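Side-chain contacts in glutathione S-transferase domain (Burkholderia graminis, PDB 4MF5), which binds glutathione and, as a member of the glutathione S-transferase superfamily, probably transfers it to other compounds: residues 153-158 and 222-227; 188-193 and 234-239; 126-131 and 135-140; 85-88 and 94-97. All coordinates share one frame; numbering follows the deposited sequence.

Contact 1. Residues 153-158 and 222-227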
# COMPACT_ATOMS: atom_id res chain seq x y z
N GLY A 153 1.05 -13.23 2.20
CA GLY A 153 -0.12 -13.85 1.63
C GLY A 153 0.21 -14.88 0.56
O GLY A 153 -0.42 -15.93 0.49
N GLN A 154 1.18 -14.59 -0.30
CA GLN A 154 1.56 -15.55 -1.33
C GLN A 154 2.21 -16.77 -0.69
O GLN A 154 1.98 -17.91 -1.13
CB GLN A 154 2.48 -14.98 -2.41
CG GLN A 154 1.95 -13.76 -3.16
CD GLN A 154 0.49 -13.83 -3.39
OE1 GLN A 154 0.00 -14.66 -4.19
NE2 GLN A 154 -0.26 -12.97 -2.71
N LEU A 155 3.02 -16.58 0.35
CA LEU A 155 3.57 -17.73 1.06
C LEU A 155 2.45 -18.56 1.66
O LEU A 155 2.47 -19.81 1.58
CB LEU A 155 4.57 -17.28 2.12
CG LEU A 155 5.19 -18.43 2.95
CD1 LEU A 155 5.70 -19.56 2.05
CD2 LEU A 155 6.29 -17.90 3.85
N GLY A 156 1.47 -17.92 2.28
CA GLY A 156 0.36 -18.66 2.81
C GLY A 156 -0.34 -19.51 1.76
O GLY A 156 -0.71 -20.67 2.00
N PHE A 157 -0.54 -18.93 0.58
CA PHE A 157 -1.15 -19.70 -0.50
C PHE A 157 -0.29 -20.92 -0.84
O PHE A 157 -0.77 -22.04 -0.81
CB PHE A 157 -1.39 -18.87 -1.75
CG PHE A 157 -1.95 -19.70 -2.86
CD1 PHE A 157 -3.23 -20.19 -2.77
CD2 PHE A 157 -1.15 -20.12 -3.92
CE1 PHE A 157 -3.75 -21.03 -3.74
CE2 PHE A 157 -1.66 -20.96 -4.91
CZ PHE A 157 -2.96 -21.41 -4.81
N PHE A 158 0.98 -20.71 -1.17
CA PHE A 158 1.78 -21.81 -1.67
C PHE A 158 2.11 -22.84 -0.60
O PHE A 158 2.31 -24.00 -0.93
CB PHE A 158 3.02 -21.33 -2.40
CG PHE A 158 2.69 -20.71 -3.74
CD1 PHE A 158 2.27 -21.51 -4.80
CD2 PHE A 158 2.73 -19.33 -3.92
CE1 PHE A 158 1.93 -20.95 -6.01
CE2 PHE A 158 2.38 -18.78 -5.14
CZ PHE A 158 1.99 -19.58 -6.19
N GLY A 222 5.75 -20.65 10.26
CA GLY A 222 6.77 -20.27 11.21
C GLY A 222 8.05 -21.06 11.18
O GLY A 222 9.11 -20.55 11.52
N GLU A 223 7.97 -22.33 10.78
CA GLU A 223 9.15 -23.16 10.60
C GLU A 223 9.87 -22.76 9.32
O GLU A 223 11.09 -22.65 9.30
CB GLU A 223 8.76 -24.64 10.60
CG GLU A 223 9.96 -25.57 10.52
CD GLU A 223 9.61 -27.04 10.46
OE1 GLU A 223 10.48 -27.86 10.78
OE2 GLU A 223 8.48 -27.40 10.06
N LEU A 224 9.12 -22.54 8.24
CA LEU A 224 9.75 -22.13 6.98
C LEU A 224 10.55 -20.84 7.15
O LEU A 224 11.65 -20.72 6.62
CB LEU A 224 8.71 -21.89 5.91
CG LEU A 224 8.37 -22.77 4.70
CD1 LEU A 224 9.06 -24.11 4.66
CD2 LEU A 224 6.86 -22.87 4.43
N VAL A 225 10.00 -19.85 7.87
CA VAL A 225 10.70 -18.57 8.01
C VAL A 225 11.61 -18.52 9.21
O VAL A 225 12.36 -17.57 9.33
CB VAL A 225 9.72 -17.37 8.01
CG1 VAL A 225 8.87 -17.33 6.76
CG2 VAL A 225 8.84 -17.35 9.27
N ALA A 226 11.53 -19.52 10.10
CA ALA A 226 12.31 -19.60 11.34
C ALA A 226 12.14 -18.32 12.18
O ALA A 226 13.07 -17.54 12.38
CB ALA A 226 13.78 -19.90 11.08
N ILE A 227 10.92 -18.12 12.68
CA ILE A 227 10.53 -16.91 13.37
C ILE A 227 11.47 -16.58 14.55
O ILE A 227 11.68 -15.41 14.86
CB ILE A 227 9.05 -16.97 13.80
CG1 ILE A 227 8.55 -15.62 14.33
CG2 ILE A 227 8.77 -18.09 14.79
CD1 ILE A 227 8.56 -14.49 13.31
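Leu155 and Leu224 mark the closest approach of the two backbones, with 9.6 Å between Leu155 CA and Leu224 CA, so only side chains bridge the gap. Both segments belong to the all-helical C-terminal domain of the glutathione transferase fold: 153-158 is part of the long helix 131-161, whereas 222-225 is one short, weakly bonded helical turn, and the chain then leaves it at Ala226. A Schellman motif ends that turn. Ala226 takes positive phi (54°), which lets Ile227 N bond back to Gly222 O, backed by a weak bond from Ala226 N to Glu223 O. The residues just before this reversal, Leu224 and Val225, point toward the long helix.

Leu155 meets them with its two branches, one to each. Its CG stands anti to the backbone N (chi1 179°), which carries the fork outward from the helix. Around it, Val176 and Ser179 of helix 170-190 and Leu215 of helix 203-216 also touch Leu155, so the leucine is a buried peg where several helices meet. Two residues on, Phe157 leaves the helix on another side, where its ring makes a cation-pi contact with Arg174 of the second subunit.

No hydrogen bond crosses between the segments; contact is purely apolar. Leu155 CD1 lies 4.2 Å from Leu224 CD2. Leu155 and Val225 run at a slant to each other, and Leu155 CD2 comes to 3.9 Å from Val225 CG1.

Contact 2. Residues 188-193 and 234-239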
# COMPACT_ATOMS: atom_id res chain seq x y z
N GLN A 188 15.40 -5.40 12.13
CA GLN A 188 16.35 -4.30 12.25
C GLN A 188 15.69 -3.01 12.66
O GLN A 188 16.25 -2.26 13.41
CB GLN A 188 17.14 -4.13 10.95
CG GLN A 188 18.23 -3.11 11.04
CD GLN A 188 19.23 -3.49 12.13
OE1 GLN A 188 19.82 -4.58 12.08
NE2 GLN A 188 19.35 -2.65 13.18
N ARG A 189 14.48 -2.76 12.17
CA ARG A 189 13.77 -1.56 12.55
C ARG A 189 13.41 -1.55 14.04
O ARG A 189 13.44 -0.51 14.71
CB ARG A 189 12.52 -1.41 11.69
CG ARG A 189 11.65 -0.25 12.06
CD ARG A 189 12.33 1.06 11.86
NE ARG A 189 11.49 2.10 12.34
CZ ARG A 189 11.80 3.38 12.28
NH1 ARG A 189 10.96 4.26 12.81
NH2 ARG A 189 12.91 3.79 11.66
N LEU A 190 13.03 -2.71 14.55
CA LEU A 190 12.60 -2.82 15.95
C LEU A 190 13.75 -2.86 16.92
O LEU A 190 13.53 -2.74 18.13
CB LEU A 190 11.70 -4.05 16.12
CG LEU A 190 10.32 -3.89 15.51
CD1 LEU A 190 9.66 -5.27 15.43
CD2 LEU A 190 9.44 -2.92 16.27
N GLU A 191 14.99 -3.01 16.45
CA GLU A 191 16.13 -2.98 17.34
C GLU A 191 16.20 -1.63 18.02
O GLU A 191 16.30 -0.60 17.36
CB GLU A 191 17.41 -3.28 16.55
CG GLU A 191 18.67 -3.25 17.38
CD GLU A 191 18.64 -4.23 18.53
OE1 GLU A 191 18.08 -5.34 18.41
OE2 GLU A 191 19.23 -3.88 19.58
N GLY A 192 16.14 -1.64 19.34
CA GLY A 192 16.21 -0.41 20.11
C GLY A 192 14.90 0.36 20.11
O GLY A 192 14.89 1.50 20.59
N ARG A 193 13.80 -0.21 19.61
CA ARG A 193 12.50 0.44 19.59
C ARG A 193 11.46 -0.44 20.24
O ARG A 193 11.46 -1.66 20.07
CB ARG A 193 12.05 0.76 18.15
CG ARG A 193 12.89 1.82 17.46
CD ARG A 193 12.33 2.21 16.09
NE ARG A 193 13.11 3.30 15.52
CZ ARG A 193 14.25 3.17 14.84
NH1 ARG A 193 14.76 1.97 14.56
NH2 ARG A 193 14.90 4.27 14.42
N GLN A 234 9.62 -11.08 17.63
CA GLN A 234 8.91 -11.93 18.57
C GLN A 234 8.47 -11.18 19.82
O GLN A 234 7.38 -11.42 20.33
CB GLN A 234 9.79 -13.13 18.99
CG GLN A 234 10.08 -14.06 17.80
CD GLN A 234 10.51 -15.42 18.26
OE1 GLN A 234 11.50 -15.59 19.05
NE2 GLN A 234 9.81 -16.41 17.83
N ARG A 235 9.31 -10.29 20.32
CA ARG A 235 8.97 -9.44 21.44
C ARG A 235 7.76 -8.57 21.16
O ARG A 235 6.81 -8.52 21.96
CB ARG A 235 10.18 -8.53 21.75
CG ARG A 235 9.94 -7.39 22.71
CD ARG A 235 11.18 -6.54 22.99
NE ARG A 235 11.83 -5.95 21.81
CZ ARG A 235 11.39 -4.91 21.11
NH1 ARG A 235 10.21 -4.35 21.42
NH2 ARG A 235 12.14 -4.44 20.12
N ALA A 236 7.80 -7.87 20.04
CA ALA A 236 6.73 -6.94 19.71
C ALA A 236 5.45 -7.69 19.37
O ALA A 236 4.36 -7.23 19.74
CB ALA A 236 7.17 -6.03 18.58
N LEU A 237 5.56 -8.84 18.70
CA LEU A 237 4.37 -9.64 18.39
C LEU A 237 3.69 -10.11 19.69
O LEU A 237 2.48 -10.03 19.84
CB LEU A 237 4.76 -10.82 17.52
CG LEU A 237 3.60 -11.77 17.22
CD1 LEU A 237 2.50 -11.12 16.43
CD2 LEU A 237 4.12 -12.98 16.55
N ALA A 238 4.49 -10.62 20.63
CA ALA A 238 3.93 -11.09 21.89
C ALA A 238 3.23 -9.94 22.64
O ALA A 238 2.16 -10.13 23.20
CB ALA A 238 5.00 -11.73 22.76
N ALA A 239 3.85 -8.76 22.65
CA ALA A 239 3.22 -7.60 23.27
C ALA A 239 1.91 -7.26 22.55
O ALA A 239 0.89 -6.99 23.18
CB ALA A 239 4.17 -6.41 23.25
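Arg235 reaches from its helix to the end of helix 170-190, and its guanidinium group meets the carbonyl of Arg193 end-on (C=O...N angle 164°). Arg235 NH2 donates to Arg193 O at 2.9 Å, although the hydrogen bond is bent at the hydrogen and the oxygen is tilted from the guanidinium plane. Arg235 NH1 adds a weak bond to the same oxygen at 3.3 Å. Extended through chi1 and chi2, the chain bends at chi3 (56°), and this brings the group to its place. The two terminal nitrogens have further partners, NH2 in Asn232 OD1 and NH1 in Glu194 O, which should fix the rotation of the group.

The carbonyl it grips belongs to the last residue of a type II turn, Leu190 to Arg193, with Gly192 at positive phi and Arg193 N bonded to Leu190 O at 2.9 Å. Arg193 sends its own side chain back along the helix: Arg193 NH1 bonds to Arg189 O at 2.8 Å, with the oxygen near the guanidinium plane. The guanidinium groups of Arg193 and Arg189 lie face over face, Arg193 NE standing 3.5 Å above the plane of Arg189. A salt bridge from Arg189 to Glu136 probably offsets some of the charge gathered there.

Beneath these polar groups Leu190 CD1 rests on Ala236 CB at 4.1 Å. Phe209 of helix 203-216 touches both residues, so that three helices, 170-190, 203-216 and 231-242, close on this small apolar patch.

Contact 3. Residues 126-131 and 135-140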
# COMPACT_ATOMS: atom_id res chain seq x y z
N LEU A 126 -3.06 7.46 17.53
CA LEU A 126 -2.30 6.33 16.97
C LEU A 126 -1.59 6.68 15.67
O LEU A 126 -1.19 5.81 14.90
CB LEU A 126 -3.14 5.05 16.89
CG LEU A 126 -3.66 4.60 18.25
CD1 LEU A 126 -4.49 3.34 18.12
CD2 LEU A 126 -2.54 4.41 19.27
N ILE A 127 -1.35 7.96 15.48
CA ILE A 127 -0.44 8.45 14.45
C ILE A 127 0.31 9.60 15.07
O ILE A 127 -0.26 10.34 15.87
CB ILE A 127 -1.20 8.83 13.15
CG1 ILE A 127 -0.26 9.01 11.97
CG2 ILE A 127 -2.12 10.03 13.39
CD1 ILE A 127 -0.95 9.15 10.64
N PRO A 128 1.59 9.80 14.75
CA PRO A 128 2.29 10.96 15.31
C PRO A 128 1.60 12.25 14.89
O PRO A 128 1.05 12.36 13.80
CB PRO A 128 3.67 10.86 14.68
CG PRO A 128 3.87 9.40 14.46
CD PRO A 128 2.52 8.95 13.99
N GLN A 129 1.62 13.23 15.77
CA GLN A 129 0.96 14.49 15.44
C GLN A 129 1.90 15.51 14.83
O GLN A 129 1.43 16.52 14.34
CB GLN A 129 0.17 15.04 16.62
CG GLN A 129 -0.96 14.08 17.04
CD GLN A 129 -2.12 14.05 16.03
OE1 GLN A 129 -2.67 15.08 15.68
NE2 GLN A 129 -2.49 12.85 15.55
N ASP A 130 3.19 15.20 14.76
CA ASP A 130 4.10 16.07 14.04
C ASP A 130 4.17 15.60 12.58
O ASP A 130 4.00 14.42 12.27
CB ASP A 130 5.49 16.07 14.65
CG ASP A 130 6.17 14.77 14.51
OD1 ASP A 130 5.78 13.82 15.22
OD2 ASP A 130 7.07 14.69 13.64
N ALA A 131 4.46 16.54 11.70
CA ALA A 131 4.30 16.32 10.28
C ALA A 131 5.22 15.24 9.74
O ALA A 131 4.79 14.35 9.01
CB ALA A 131 4.50 17.61 9.52
N TYR A 135 4.30 11.33 8.06
CA TYR A 135 4.78 10.71 6.83
C TYR A 135 5.54 9.42 7.10
O TYR A 135 5.44 8.47 6.33
CB TYR A 135 5.58 11.70 5.97
CG TYR A 135 4.71 12.81 5.45
CD1 TYR A 135 3.65 12.56 4.59
CD2 TYR A 135 4.91 14.11 5.87
CE1 TYR A 135 2.80 13.56 4.17
CE2 TYR A 135 4.08 15.12 5.46
CZ TYR A 135 3.01 14.84 4.63
OH TYR A 135 2.18 15.87 4.24
N GLU A 136 6.31 9.37 8.18
CA GLU A 136 6.97 8.13 8.57
C GLU A 136 5.97 7.02 8.86
O GLU A 136 6.19 5.86 8.48
CB GLU A 136 7.91 8.39 9.75
CG GLU A 136 8.81 7.22 10.06
CD GLU A 136 9.72 7.47 11.23
OE1 GLU A 136 9.35 8.15 12.19
OE2 GLU A 136 10.85 6.99 11.18
N ALA A 137 4.88 7.36 9.55
CA ALA A 137 3.82 6.39 9.79
C ALA A 137 3.24 5.89 8.49
O ALA A 137 3.03 4.68 8.31
CB ALA A 137 2.72 6.99 10.67
N ILE A 138 2.93 6.81 7.57
CA ILE A 138 2.37 6.43 6.30
C ILE A 138 3.34 5.55 5.53
O ILE A 138 2.94 4.55 4.92
CB ILE A 138 1.95 7.69 5.48
CG1 ILE A 138 0.79 8.42 6.20
CG2 ILE A 138 1.56 7.30 4.05
CD1 ILE A 138 0.45 9.76 5.60
N GLN A 139 4.63 5.89 5.56
CA GLN A 139 5.68 5.06 4.96
C GLN A 139 5.61 3.62 5.47
O GLN A 139 5.62 2.67 4.69
CB GLN A 139 7.02 5.70 5.27
CG GLN A 139 8.24 4.87 4.89
CD GLN A 139 9.45 5.49 5.52
OE1 GLN A 139 10.10 6.34 4.92
NE2 GLN A 139 9.71 5.13 6.76
N TRP A 140 5.58 3.43 6.79
CA TRP A 140 5.58 2.06 7.31
C TRP A 140 4.25 1.34 7.02
O TRP A 140 4.26 0.13 6.81
CB TRP A 140 5.99 2.02 8.80
CG TRP A 140 7.45 2.25 8.95
CD1 TRP A 140 8.08 3.38 9.36
CD2 TRP A 140 8.49 1.31 8.63
NE1 TRP A 140 9.46 3.20 9.31
CE2 TRP A 140 9.73 1.94 8.86
CE3 TRP A 140 8.49 -0.01 8.18
CZ2 TRP A 140 10.95 1.31 8.62
CZ3 TRP A 140 9.71 -0.65 7.96
CH2 TRP A 140 10.92 0.01 8.18
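Ala137 presents its CB to the angle between Ile127 and Pro128, where it lies 3.8 Å from Ile127 CG1 and 3.9 Å from Pro128 CD. Ile127 turns CG1 anti to its own backbone N (chi1 -166°), and this swings the longer branch, rather than the CG2 methyl, onto the helix. The proline offers the CD corner of its ring. With only a methyl at position 137, the loop can come close: Ile127 CA and Ala137 CA are 6.6 Å apart. Leu197, on a neighbouring loop, packs against both Pro128 and Ala137.

At the other end of the contact the chain enters the helix. Tyr135 N bonds to Ala131 O at 3.2 Å, a fairly straight bond (163°) that belongs to the first turn. The same oxygen lies 3.2 Å from Tyr135 CD2, meeting the ring obliquely. The ring passes beside Ala131 and ends at the dimer partner. There Tyr135 OH bonds to Asp121 of the second subunit, and Tyr118 of that subunit meets the ring edge-to-face, so the tyrosine joins a helix start to the subunit interface.

Asp130 occupies the N-cap position, and its OD2 accepts a hydrogen bond from Gly133 N, one of the backbone N-H groups that the first turn cannot satisfy within the helix. This side-chain cap is the classical feature of a helix N-terminus, and Ile127 and Pro128 on Ala137 add a separate apolar brace; here they begin helix 131-161, the long helix that opens the helical domain of the glutathione transferase fold.

Contact 4. Residues 85-88 and 94-97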
# COMPACT_ATOMS: atom_id res chain seq x y z
N MET A 85 -20.00 -5.04 -3.46
CA MET A 85 -19.18 -4.41 -4.47
C MET A 85 -19.56 -2.96 -4.72
O MET A 85 -18.73 -2.18 -5.20
CB MET A 85 -19.14 -5.24 -5.75
CG MET A 85 -18.34 -6.53 -5.52
SD MET A 85 -18.15 -7.59 -6.96
CE MET A 85 -17.17 -6.56 -8.04
N SER A 86 -20.78 -2.57 -4.35
CA SER A 86 -21.19 -1.17 -4.45
C SER A 86 -20.39 -0.29 -3.51
O SER A 86 -20.25 0.92 -3.74
CB SER A 86 -22.69 -1.00 -4.17
OG SER A 86 -23.02 -1.18 -2.81
N LEU A 87 -19.86 -0.86 -2.44
CA LEU A 87 -18.99 -0.15 -1.51
C LEU A 87 -17.52 -0.37 -1.87
O LEU A 87 -16.74 0.59 -1.93
CB LEU A 87 -19.26 -0.59 -0.07
CG LEU A 87 -18.41 0.08 1.00
CD1 LEU A 87 -18.55 1.61 0.95
CD2 LEU A 87 -18.75 -0.44 2.37
N ASN A 88 -17.12 -1.62 -2.09
CA ASN A 88 -15.75 -1.91 -2.52
C ASN A 88 -15.77 -2.67 -3.84
O ASN A 88 -15.99 -3.88 -3.86
CB ASN A 88 -14.94 -2.72 -1.51
CG ASN A 88 -13.51 -2.88 -2.01
OD1 ASN A 88 -13.18 -2.37 -3.09
ND2 ASN A 88 -12.67 -3.55 -1.27
N PRO A 94 -11.42 -5.30 4.43
CA PRO A 94 -12.58 -4.64 5.00
C PRO A 94 -13.02 -3.43 4.19
O PRO A 94 -12.27 -2.89 3.36
CB PRO A 94 -12.05 -4.19 6.37
CG PRO A 94 -10.63 -3.82 6.05
CD PRO A 94 -10.17 -4.82 5.05
N ALA A 95 -14.22 -2.97 4.51
CA ALA A 95 -14.70 -1.67 4.04
C ALA A 95 -15.55 -1.07 5.15
O ALA A 95 -16.07 -1.79 6.01
CB ALA A 95 -15.50 -1.84 2.75
N ILE A 96 -15.67 0.25 5.13
CA ILE A 96 -16.46 0.98 6.12
C ILE A 96 -17.39 1.99 5.46
O ILE A 96 -17.14 2.46 4.35
CB ILE A 96 -15.57 1.72 7.15
CG1 ILE A 96 -14.72 2.81 6.51
CG2 ILE A 96 -14.72 0.73 7.94
CD1 ILE A 96 -14.16 3.82 7.46
N ILE A 97 -18.42 2.36 6.21
CA ILE A 97 -19.11 3.64 5.98
C ILE A 97 -19.17 4.35 7.32
O ILE A 97 -19.79 3.82 8.26
CB ILE A 97 -20.54 3.48 5.42
CG1 ILE A 97 -20.51 2.79 4.04
CG2 ILE A 97 -21.19 4.86 5.32
CD1 ILE A 97 -21.85 2.26 3.60
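Leu87 points its side chain toward the strand that begins at Ala95. Its CB is still 4.9 Å from Ala95 CB, but chi1 near 180° stretches the chain away from its own backbone N and straight across. Leu87 CG comes to 3.9 Å from Ala95 CB, and the fork then divides: Leu87 CD2 settles on Ala95 CB at 3.6 Å, while Leu87 CD1 goes to Ile97 CG1 at 3.8 Å and also brushes Ile96 O. Ala95 and Ile97 lie two apart on the strand, whereas Ile96 between them points away. Tyr46 and Pro108 from the flanking strands border the same leucine.

Asn88 sets its CB beside Ala95 CB more loosely, at 4.4 Å. Its amide serves the loop between the segments: OD1 accepts from Asn90 N and ND2 donates to Lys92 O. Lys92 and Ile93 line the glutathione pocket, and Pro94 follows a cis peptide bond, a hallmark of the thioredoxin-like fold. The contact thus divides its work: apolar Leu87 seats the connection against the sheet, and the Asn88 amide, bonded to the loop through both its oxygen and its nitrogen, is placed to hold the turn that carries Lys92 and Ile93.

Contacts 1, 3 and 4 are buried; contact 2 is only partly so, and it alone relies on charged side chains. Contact 4 belongs to the glutathione-binding domain, on the other side of the chain's centre from contacts 1 and 2, which lie in the helical domain. Contacts 1 and 3 share helix 131-161 with centres about 29 Å apart, and both also reach the second subunit. Contact 2 meets contact 3 where Arg189 packs on Trp140, and it touches contact 1 where Gln234 packs on Ile227. Chemistry follows place: methyl packing in contacts 1 and 4, a helix start with apolar packing behind it in contact 3, guanidinium-to-carbonyl bonding at a helix end in contact 2.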